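Local atomic coordinates of group 3 allergen SMIPP-S Yv6023A04 (Sarcoptes scabiei type hominis, PDB entry 3H7O), a protein that is an inactivated relative of the trypsin-like serine proteases from the scabies mite, probably lacking the proteolytic activity generally assigned to its family. Residues K68-L78 / I90-K100; A145-C155 / V168-V176. The protein carries 3 engineered substitutions. One frame throughout, in Å; residues are numbered along the deposited sequence.

How the contacts relate
Each contact pairs two antiparallel strands of the trypsin fold, contact 1 in the N-terminal and contact 2 in the C-terminal beta barrel. They lie on opposite sides of the chain's centre, with centres about 30 Å apart, and share no strand. Both are partly buried, and each combines buried apolar side chains with exposed polar groups. Contact 1 (68-78 with 90-100) has the longer pairing, interrupted by a classic bulge. Beside an apolar face it has a tyrosine-glutamate bond, a CH-pi contact and a buried aspartate. Contact 2 (145-155 with 168-176) has a shorter strand pairing and adds a disulfide, which ties the helix after one strand to the other strand.

Contact 1: K68-L78 / I90-K100; sequences KSDPYVSHVYL and IAILELSRPLK
Strands 73-78 and 91-95 run antiparallel at 152°, their axes 4.6 Å apart at the closest approach, as neighbours in the N-terminal beta barrel of the trypsin fold. Tyr-77 and Ile-92 form a hydrogen-bonded pair. Further along, Ser-74 and His-75 both face Glu-94, a classic beta bulge. Ser-74 N donates to Glu-94 O, and Glu-94 N to His-75 O. Beyond the bulge, Ser-96 N gives a bond to Tyr-72 O.

On one face, Val-73, Val-76, Leu-93 and Leu-95 make an apolar patch. Val-76 and Leu-93 lie side by side and point the same way, with Val-76 CG2 3.8 Å from Leu-93 CD2. Helix 218-225 packs against Ile-92 and Tyr-77 on the other face. There Glu-94 is fully extended, with CG anti to the backbone N (chi1 -180°). This carries its carboxylate to the edge of the Tyr-77 ring. The ring and carboxylate planes are 22° apart, and Tyr-77 OH donates to Glu-94 OE1 at 2.8 Å.

Outside the strand pairing, Arg-97 lays its CB over a face of the Tyr-72 ring, 3.8 Å from the centroid, in a CH-pi contact. Asp-70 is buried beside Leu-95 and Leu-99. Asp-70 OD2 lies 2.7 Å from Arg-97 O.

Contact 2: A145-C155 / V168-V176; sequences AQLTVVDLDEC and VFCAQKVGV. Engineered in segment 145-155: Gln-146 (natural residue Asn). With SO4 (sulfate ion), chain C.
Thr-148 and Gln-172 face each other across two antiparallel strands, and their backbone N and O atoms bond reciprocally. The strands, 145-150 and 168-172, are neighbours in the C-terminal beta barrel of the trypsin fold. Their directions differ by 129°, and the axes approach to 4.2 Å. Val-150 N adds a backbone bond to Cys-170 O.

A disulfide links the helix after the first strand to the second strand, through Cys-155 and Cys-170. Cys-155 SG and Cys-170 SG are 2.0 Å apart, with chi3 -70°. Cys-155 SG lies anti to its own backbone N (chi1 175°), directed from the helix to the strand. The linkage is compact: Cys-155 CB and Cys-170 CB are only 3.5 Å apart. Asp-151 N-caps this helix, its OD2 accepting from Glu-154 N.

Apolar contacts flank the disulfide and the strands. Leu-152 meets Val-168 at about a right angle, Leu-152 CD1 to Val-168 CG2 3.9 Å. Leu-147 CB packs on Ala-171 CB at 3.7 Å. Leu-147 CD2 also meets the aliphatic part of Lys-173, 3.6 Å from Lys-173 CB. Leu-147 and Ala-171 both touch Phe-211 of strand 209-213.

Two waters bridge the segments. The extended Lys-173 chain runs past Gln-146 O, and one water accepts from both Lys-173 NZ and Gln-146 N; Gln-146 is an engineered residue. The second water joins Val-150 O and Cys-170 N. A sulfate, probably from the crystallisation liquor, is bound at the type II beta turn 173-176, where Gly-175 N donates to sulfate O2 at 2.8 Å.

Contact 1: K68-L78 / I90-K100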
loop_
_atom_site.group_PDB
_atom_site.type_symbol
_atom_site.label_atom_id
_atom_site.label_comp_id
_atom_site.label_asym_id
_atom_site.label_seq_id
_atom_site.Cartn_x
_atom_site.Cartn_y
_atom_site.Cartn_z
ATOM N N LYS A 68 1.186 6.061 -16.568
ATOM C CA LYS A 68 0.493 7.347 -16.483
ATOM C C LYS A 68 0.710 8.007 -15.124
ATOM O O LYS A 68 1.052 7.333 -14.149
ATOM C CB LYS A 68 -1.006 7.153 -16.712
ATOM C CG LYS A 68 -1.377 6.745 -18.119
ATOM C CD LYS A 68 -2.866 6.466 -18.210
ATOM C CE LYS A 68 -3.341 6.565 -19.645
ATOM N NZ LYS A 68 -2.828 5.437 -20.466
ATOM N N SER A 69 0.496 9.319 -15.066
ATOM C CA SER A 69 0.576 10.056 -13.811
ATOM C C SER A 69 -0.564 11.056 -13.652
ATOM O O SER A 69 -0.844 11.851 -14.556
ATOM C CB SER A 69 1.928 10.756 -13.675
ATOM O OG SER A 69 2.970 9.802 -13.552
ATOM N N ASP A 70 -1.218 11.001 -12.495
ATOM C CA ASP A 70 -2.324 11.892 -12.177
ATOM C C ASP A 70 -1.898 12.837 -11.054
ATOM O O ASP A 70 -1.819 12.422 -9.897
ATOM C CB ASP A 70 -3.544 11.071 -11.742
ATOM C CG ASP A 70 -4.824 11.886 -11.699
ATOM O OD1 ASP A 70 -4.760 13.119 -11.493
ATOM O OD2 ASP A 70 -5.907 11.281 -11.855
ATOM N N PRO A 71 -1.610 14.109 -11.397
ATOM C CA PRO A 71 -1.180 15.120 -10.424
ATOM C C PRO A 71 -2.335 15.956 -9.863
ATOM O O PRO A 71 -2.149 17.140 -9.566
ATOM C CB PRO A 71 -0.276 16.012 -11.264
ATOM C CG PRO A 71 -0.952 16.010 -12.602
ATOM C CD PRO A 71 -1.500 14.611 -12.780
ATOM N N TYR A 72 -3.513 15.357 -9.734
ATOM C CA TYR A 72 -4.693 16.100 -9.304
ATOM C C TYR A 72 -5.292 15.545 -8.014
ATOM O O TYR A 72 -6.501 15.320 -7.932
ATOM C CB TYR A 72 -5.761 16.114 -10.403
ATOM C CG TYR A 72 -5.418 16.901 -11.651
ATOM C CD1 TYR A 72 -5.706 18.265 -11.741
ATOM C CD2 TYR A 72 -4.844 16.273 -12.755
ATOM C CE1 TYR A 72 -5.416 18.988 -12.901
ATOM C CE2 TYR A 72 -4.552 16.986 -13.917
ATOM C CZ TYR A 72 -4.837 18.340 -13.979
ATOM O OH TYR A 72 -4.545 19.039 -15.123
ATOM N N VAL A 73 -4.452 15.322 -7.008
ATOM C CA VAL A 73 -4.953 14.935 -5.693
ATOM C C VAL A 73 -5.516 16.180 -4.996
ATOM O O VAL A 73 -4.812 17.177 -4.825
ATOM C CB VAL A 73 -3.866 14.240 -4.831
ATOM C CG1 VAL A 73 -4.414 13.899 -3.447
ATOM C CG2 VAL A 73 -3.348 12.982 -5.528
ATOM N N SER A 74 -6.786 16.109 -4.597
ATOM C CA SER A 74 -7.492 17.248 -4.007
ATOM C C SER A 74 -7.683 17.153 -2.490
ATOM O O SER A 74 -7.805 18.175 -1.816
ATOM C CB SER A 74 -8.852 17.438 -4.686
ATOM O OG SER A 74 -9.635 16.259 -4.580
ATOM N N HIS A 75 -7.724 15.933 -1.959
ATOM C CA HIS A 75 -7.953 15.728 -0.527
ATOM C C HIS A 75 -7.325 14.433 -0.025
ATOM O O HIS A 75 -7.210 13.460 -0.772
ATOM C CB HIS A 75 -9.455 15.731 -0.214
ATOM C CG HIS A 75 -9.775 15.938 1.236
ATOM N ND1 HIS A 75 -9.866 17.191 1.806
ATOM C CD2 HIS A 75 -10.033 15.055 2.230
ATOM C CE1 HIS A 75 -10.161 17.070 3.088
ATOM N NE2 HIS A 75 -10.267 15.784 3.372
ATOM N N VAL A 76 -6.926 14.446 1.246
ATOM C CA VAL A 76 -6.400 13.276 1.940
ATOM C C VAL A 76 -7.342 12.963 3.103
ATOM O O VAL A 76 -7.549 13.805 3.983
ATOM C CB VAL A 76 -4.962 13.526 2.475
ATOM C CG1 VAL A 76 -4.464 12.332 3.285
ATOM C CG2 VAL A 76 -4.004 13.832 1.331
ATOM N N TYR A 77 -7.926 11.766 3.091
ATOM C CA TYR A 77 -8.829 11.337 4.161
ATOM C C TYR A 77 -8.112 10.405 5.119
ATOM O O TYR A 77 -7.564 9.383 4.703
ATOM C CB TYR A 77 -10.068 10.632 3.597
ATOM C CG TYR A 77 -10.998 11.526 2.810
ATOM C CD1 TYR A 77 -11.976 12.290 3.453
ATOM C CD2 TYR A 77 -10.907 11.601 1.423
ATOM C CE1 TYR A 77 -12.839 13.115 2.727
ATOM C CE2 TYR A 77 -11.760 12.420 0.690
ATOM C CZ TYR A 77 -12.722 13.174 1.346
ATOM O OH TYR A 77 -13.563 13.980 0.614
ATOM N N LEU A 78 -8.139 10.757 6.401
ATOM C CA LEU A 78 -7.522 9.954 7.456
ATOM C C LEU A 78 -8.585 9.423 8.418
ATOM O O LEU A 78 -9.681 9.983 8.520
ATOM C CB LEU A 78 -6.481 10.785 8.223
ATOM C CG LEU A 78 -5.362 11.477 7.427
ATOM C CD1 LEU A 78 -4.608 12.467 8.305
ATOM C CD2 LEU A 78 -4.399 10.472 6.796
ATOM N N ILE A 90 -3.591 4.246 7.446
ATOM C CA ILE A 90 -4.363 4.058 6.232
ATOM C C ILE A 90 -4.952 5.414 5.805
ATOM O O ILE A 90 -5.339 6.226 6.650
ATOM C CB ILE A 90 -5.460 2.976 6.450
ATOM C CG1 ILE A 90 -6.092 2.550 5.121
ATOM C CG2 ILE A 90 -6.499 3.433 7.507
ATOM C CD1 ILE A 90 -6.967 1.310 5.224
ATOM N N ALA A 91 -4.981 5.667 4.501
ATOM C CA ALA A 91 -5.456 6.946 3.983
ATOM C C ALA A 91 -6.074 6.784 2.611
ATOM O O ALA A 91 -5.649 5.932 1.824
ATOM C CB ALA A 91 -4.313 7.957 3.924
ATOM N N ILE A 92 -7.073 7.612 2.328
ATOM C CA ILE A 92 -7.680 7.659 1.005
ATOM C C ILE A 92 -7.325 8.979 0.335
ATOM O O ILE A 92 -7.504 10.051 0.918
ATOM C CB ILE A 92 -9.212 7.463 1.067
ATOM C CG1 ILE A 92 -9.535 6.076 1.636
ATOM C CG2 ILE A 92 -9.833 7.619 -0.330
ATOM C CD1 ILE A 92 -10.990 5.878 2.042
ATOM N N LEU A 93 -6.790 8.888 -0.878
ATOM C CA LEU A 93 -6.493 10.069 -1.674
ATOM C C LEU A 93 -7.627 10.305 -2.662
ATOM O O LEU A 93 -7.991 9.402 -3.412
ATOM C CB LEU A 93 -5.159 9.902 -2.414
ATOM C CG LEU A 93 -3.929 9.513 -1.580
ATOM C CD1 LEU A 93 -2.704 9.361 -2.468
ATOM C CD2 LEU A 93 -3.655 10.512 -0.462
ATOM N N GLU A 94 -8.185 11.513 -2.647
ATOM C CA GLU A 94 -9.233 11.894 -3.597
ATOM C C GLU A 94 -8.661 12.670 -4.778
ATOM O O GLU A 94 -7.782 13.515 -4.606
ATOM C CB GLU A 94 -10.320 12.721 -2.907
ATOM C CG GLU A 94 -11.455 13.148 -3.836
ATOM C CD GLU A 94 -12.557 13.895 -3.123
ATOM O OE1 GLU A 94 -12.437 14.136 -1.904
ATOM O OE2 GLU A 94 -13.553 14.246 -3.789
ATOM N N LEU A 95 -9.177 12.379 -5.971
ATOM C CA LEU A 95 -8.753 13.049 -7.194
ATOM C C LEU A 95 -9.813 14.008 -7.727
ATOM O O LEU A 95 -11.011 13.720 -7.664
ATOM C CB LEU A 95 -8.399 12.011 -8.259
ATOM C CG LEU A 95 -7.217 11.119 -7.899
ATOM C CD1 LEU A 95 -7.327 9.785 -8.620
ATOM C CD2 LEU A 95 -5.892 11.827 -8.200
ATOM N N SER A 96 -9.368 15.154 -8.239
ATOM C CA SER A 96 -10.269 16.105 -8.890
ATOM C C SER A 96 -10.394 15.805 -10.384
ATOM O O SER A 96 -11.407 16.127 -11.010
ATOM C CB SER A 96 -9.799 17.544 -8.667
ATOM O OG SER A 96 -8.535 17.767 -9.264
ATOM N N ARG A 97 -9.345 15.200 -10.941
ATOM C CA ARG A 97 -9.328 14.702 -12.312
ATOM C C ARG A 97 -9.131 13.190 -12.202
ATOM O O ARG A 97 -8.177 12.737 -11.562
ATOM C CB ARG A 97 -8.181 15.351 -13.097
ATOM C CG ARG A 97 -8.142 15.056 -14.597
ATOM C CD ARG A 97 -7.205 13.898 -14.954
ATOM N NE ARG A 97 -7.071 13.781 -16.404
ATOM C CZ ARG A 97 -7.852 13.030 -17.175
ATOM N NH1 ARG A 97 -8.823 12.293 -16.641
ATOM N NH2 ARG A 97 -7.659 13.014 -18.487
ATOM N N PRO A 98 -10.036 12.399 -12.812
ATOM C CA PRO A 98 -10.027 10.957 -12.539
ATOM C C PRO A 98 -8.877 10.210 -13.206
ATOM O O PRO A 98 -8.349 10.669 -14.217
ATOM C CB PRO A 98 -11.363 10.483 -13.114
ATOM C CG PRO A 98 -11.671 11.448 -14.203
ATOM C CD PRO A 98 -11.071 12.775 -13.795
ATOM N N LEU A 99 -8.494 9.072 -12.627
ATOM C CA LEU A 99 -7.555 8.159 -13.279
ATOM C C LEU A 99 -8.181 7.654 -14.573
ATOM O O LEU A 99 -9.378 7.355 -14.607
ATOM C CB LEU A 99 -7.242 6.963 -12.374
ATOM C CG LEU A 99 -6.664 7.193 -10.973
ATOM C CD1 LEU A 99 -6.702 5.900 -10.161
ATOM C CD2 LEU A 99 -5.246 7.754 -11.040
ATOM N N LYS A 100 -7.376 7.580 -15.630
ATOM C CA LYS A 100 -7.822 7.044 -16.914
ATOM C C LYS A 100 -7.729 5.517 -16.908
ATOM O O LYS A 100 -6.817 4.929 -17.509
ATOM C CB LYS A 100 -6.987 7.622 -18.065
ATOM C CG LYS A 100 -7.156 9.115 -18.291
ATOM C CD LYS A 100 -6.444 9.576 -19.557
ATOM C CE LYS A 100 -7.213 9.184 -20.813
ATOM N NZ LYS A 100 -6.695 9.885 -22.022
#

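Contact 2: A145-C155 / V168-V176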
loop_
_atom_site.group_PDB
_atom_site.type_symbol
_atom_site.label_atom_id
_atom_site.label_comp_id
_atom_site.label_asym_id
_atom_site.label_seq_id
_atom_site.Cartn_x
_atom_site.Cartn_y
_atom_site.Cartn_z
ATOM N N ALA A 145 5.116 -10.472 -4.316
ATOM C CA ALA A 145 5.527 -11.612 -3.495
ATOM C C ALA A 145 4.326 -12.235 -2.800
ATOM O O ALA A 145 3.452 -11.524 -2.299
ATOM C CB ALA A 145 6.562 -11.178 -2.462
ATOM N N GLN A 146 4.295 -13.564 -2.774
ATOM C CA GLN A 146 3.289 -14.302 -2.029
ATOM C C GLN A 146 3.808 -14.518 -0.615
ATOM O O GLN A 146 4.799 -15.221 -0.418
ATOM C CB GLN A 146 2.999 -15.653 -2.693
ATOM C CG GLN A 146 2.341 -15.569 -4.072
ATOM C CD GLN A 146 0.855 -15.232 -4.020
ATOM O OE1 GLN A 146 0.271 -15.054 -2.949
ATOM N NE2 GLN A 146 0.238 -15.137 -5.192
ATOM N N LEU A 147 3.156 -13.895 0.362
ATOM C CA LEU A 147 3.538 -14.072 1.758
ATOM C C LEU A 147 2.523 -14.950 2.477
ATOM O O LEU A 147 1.342 -14.960 2.128
ATOM C CB LEU A 147 3.678 -12.722 2.479
ATOM C CG LEU A 147 4.495 -11.570 1.872
ATOM C CD1 LEU A 147 4.650 -10.440 2.881
ATOM C CD2 LEU A 147 5.864 -12.020 1.382
ATOM N N THR A 148 2.989 -15.671 3.487
ATOM C CA THR A 148 2.129 -16.536 4.285
ATOM C C THR A 148 1.708 -15.802 5.554
ATOM O O THR A 148 2.559 -15.349 6.330
ATOM C CB THR A 148 2.849 -17.848 4.659
ATOM O OG1 THR A 148 3.421 -18.433 3.485
ATOM C CG2 THR A 148 1.879 -18.840 5.294
ATOM N N VAL A 149 0.396 -15.693 5.757
ATOM C CA VAL A 149 -0.162 -15.086 6.962
ATOM C C VAL A 149 0.258 -15.879 8.199
ATOM O O VAL A 149 0.079 -17.096 8.256
ATOM C CB VAL A 149 -1.710 -14.978 6.890
ATOM C CG1 VAL A 149 -2.279 -14.391 8.183
ATOM C CG2 VAL A 149 -2.130 -14.140 5.683
ATOM N N VAL A 150 0.823 -15.177 9.178
ATOM C CA VAL A 150 1.267 -15.793 10.429
ATOM C C VAL A 150 0.396 -15.351 11.611
ATOM O O VAL A 150 -0.401 -14.420 11.487
ATOM C CB VAL A 150 2.777 -15.532 10.706
ATOM C CG1 VAL A 150 3.635 -16.133 9.596
ATOM C CG2 VAL A 150 3.068 -14.040 10.860
ATOM N N ASP A 151 0.547 -16.033 12.745
ATOM C CA ASP A 151 -0.254 -15.758 13.940
ATOM C C ASP A 151 -0.013 -14.348 14.472
ATOM O O ASP A 151 1.131 -13.952 14.703
ATOM C CB ASP A 151 0.041 -16.794 15.030
ATOM C CG ASP A 151 -0.830 -16.610 16.259
ATOM O OD1 ASP A 151 -2.048 -16.889 16.180
ATOM O OD2 ASP A 151 -0.296 -16.190 17.307
ATOM N N LEU A 152 -1.099 -13.605 14.672
ATOM C CA LEU A 152 -1.015 -12.200 15.077
ATOM C C LEU A 152 -0.382 -11.972 16.458
ATOM O O LEU A 152 0.474 -11.099 16.606
ATOM C CB LEU A 152 -2.388 -11.525 14.994
ATOM C CG LEU A 152 -2.463 -10.022 15.292
ATOM C CD1 LEU A 152 -1.463 -9.213 14.451
ATOM C CD2 LEU A 152 -3.871 -9.523 15.066
ATOM N N ASP A 153 -0.810 -12.745 17.457
ATOM C CA ASP A 153 -0.246 -12.643 18.807
ATOM C C ASP A 153 1.246 -12.998 18.820
ATOM O O ASP A 153 2.041 -12.354 19.506
ATOM C CB ASP A 153 -1.039 -13.506 19.804
ATOM C CG ASP A 153 -2.391 -12.892 20.185
ATOM O OD1 ASP A 153 -2.666 -11.721 19.838
ATOM O OD2 ASP A 153 -3.192 -13.583 20.843
ATOM N N GLU A 154 1.603 -14.016 18.042
ATOM C CA GLU A 154 2.990 -14.404 17.797
ATOM C C GLU A 154 3.779 -13.275 17.116
ATOM O O GLU A 154 4.936 -13.017 17.458
ATOM C CB GLU A 154 3.007 -15.685 16.952
ATOM C CG GLU A 154 4.353 -16.106 16.373
ATOM C CD GLU A 154 4.289 -17.460 15.685
ATOM O OE1 GLU A 154 3.752 -18.418 16.289
ATOM O OE2 GLU A 154 4.782 -17.567 14.540
ATOM N N CYS A 155 3.144 -12.607 16.157
ATOM C CA CYS A 155 3.749 -11.474 15.466
ATOM C C CYS A 155 3.950 -10.282 16.404
ATOM O O CYS A 155 4.965 -9.593 16.320
ATOM C CB CYS A 155 2.896 -11.074 14.258
ATOM S SG CYS A 155 3.445 -9.588 13.377
ATOM N N VAL A 168 -4.707 -5.047 12.273
ATOM C CA VAL A 168 -3.609 -5.496 11.418
ATOM C C VAL A 168 -3.580 -7.020 11.287
ATOM O O VAL A 168 -4.220 -7.736 12.059
ATOM C CB VAL A 168 -2.212 -4.982 11.909
ATOM C CG1 VAL A 168 -2.152 -3.448 11.921
ATOM C CG2 VAL A 168 -1.837 -5.564 13.277
ATOM N N PHE A 169 -2.863 -7.503 10.277
ATOM C CA PHE A 169 -2.431 -8.891 10.238
ATOM C C PHE A 169 -0.969 -8.929 9.815
ATOM O O PHE A 169 -0.428 -7.940 9.295
ATOM C CB PHE A 169 -3.314 -9.764 9.325
ATOM C CG PHE A 169 -3.177 -9.461 7.857
ATOM C CD1 PHE A 169 -4.008 -8.526 7.246
ATOM C CD2 PHE A 169 -2.231 -10.122 7.078
ATOM C CE1 PHE A 169 -3.887 -8.244 5.883
ATOM C CE2 PHE A 169 -2.101 -9.846 5.712
ATOM C CZ PHE A 169 -2.930 -8.912 5.116
ATOM N N CYS A 170 -0.330 -10.066 10.055
ATOM C CA CYS A 170 1.071 -10.232 9.703
ATOM C C CYS A 170 1.256 -11.350 8.694
ATOM O O CYS A 170 0.483 -12.309 8.664
ATOM C CB CYS A 170 1.905 -10.501 10.952
ATOM S SG CYS A 170 1.863 -9.172 12.169
ATOM N N ALA A 171 2.291 -11.218 7.870
ATOM C CA ALA A 171 2.617 -12.215 6.864
ATOM C C ALA A 171 4.121 -12.216 6.606
ATOM O O ALA A 171 4.795 -11.201 6.810
ATOM C CB ALA A 171 1.839 -11.952 5.578
ATOM N N GLN A 172 4.646 -13.355 6.168
ATOM C CA GLN A 172 6.088 -13.497 5.970
ATOM C C GLN A 172 6.429 -14.576 4.950
ATOM O O GLN A 172 5.719 -15.574 4.823
ATOM C CB GLN A 172 6.780 -13.801 7.309
ATOM C CG GLN A 172 8.298 -13.609 7.308
ATOM C CD GLN A 172 8.898 -13.608 8.705
ATOM O OE1 GLN A 172 8.276 -14.061 9.664
ATOM N NE2 GLN A 172 10.116 -13.097 8.822
ATOM N N LYS A 173 7.516 -14.345 4.220
ATOM C CA LYS A 173 8.131 -15.345 3.357
ATOM C C LYS A 173 9.644 -15.263 3.558
ATOM O O LYS A 173 10.214 -14.169 3.527
ATOM C CB LYS A 173 7.769 -15.089 1.889
ATOM C CG LYS A 173 8.299 -16.144 0.924
ATOM C CD LYS A 173 8.130 -15.713 -0.523
ATOM C CE LYS A 173 8.719 -16.748 -1.468
ATOM N NZ LYS A 173 8.730 -16.258 -2.874
ATOM N N VAL A 174 10.286 -16.412 3.772
ATOM C CA VAL A 174 11.741 -16.462 3.998
ATOM C C VAL A 174 12.530 -15.817 2.850
ATOM O O VAL A 174 12.221 -16.030 1.676
ATOM C CB VAL A 174 12.269 -17.911 4.281
ATOM C CG1 VAL A 174 11.715 -18.445 5.595
ATOM C CG2 VAL A 174 11.950 -18.867 3.136
ATOM N N GLY A 175 13.524 -15.005 3.204
ATOM C CA GLY A 175 14.372 -14.335 2.217
ATOM C C GLY A 175 13.746 -13.139 1.520
ATOM O O GLY A 175 14.324 -12.595 0.579
ATOM N N VAL A 176 12.557 -12.733 1.968
ATOM C CA VAL A 176 11.869 -11.572 1.406
ATOM C C VAL A 176 11.559 -10.572 2.517
ATOM O O VAL A 176 11.006 -10.942 3.553
ATOM C CB VAL A 176 10.555 -11.969 0.664
ATOM C CG1 VAL A 176 9.791 -10.730 0.194
ATOM C CG2 VAL A 176 10.849 -12.888 -0.521
HETATM S S SO4 C . 14.513 -14.832 6.873
HETATM O O1 SO4 C . 14.654 -13.856 7.951
HETATM O O2 SO4 C . 14.668 -14.163 5.584
HETATM O O3 SO4 C . 13.190 -15.448 6.947
HETATM O O4 SO4 C . 15.540 -15.861 7.010
HETATM O O HOH W 1 6.405 -14.890 -4.148
HETATM O O HOH W 2 -1.683 -11.985 11.482
#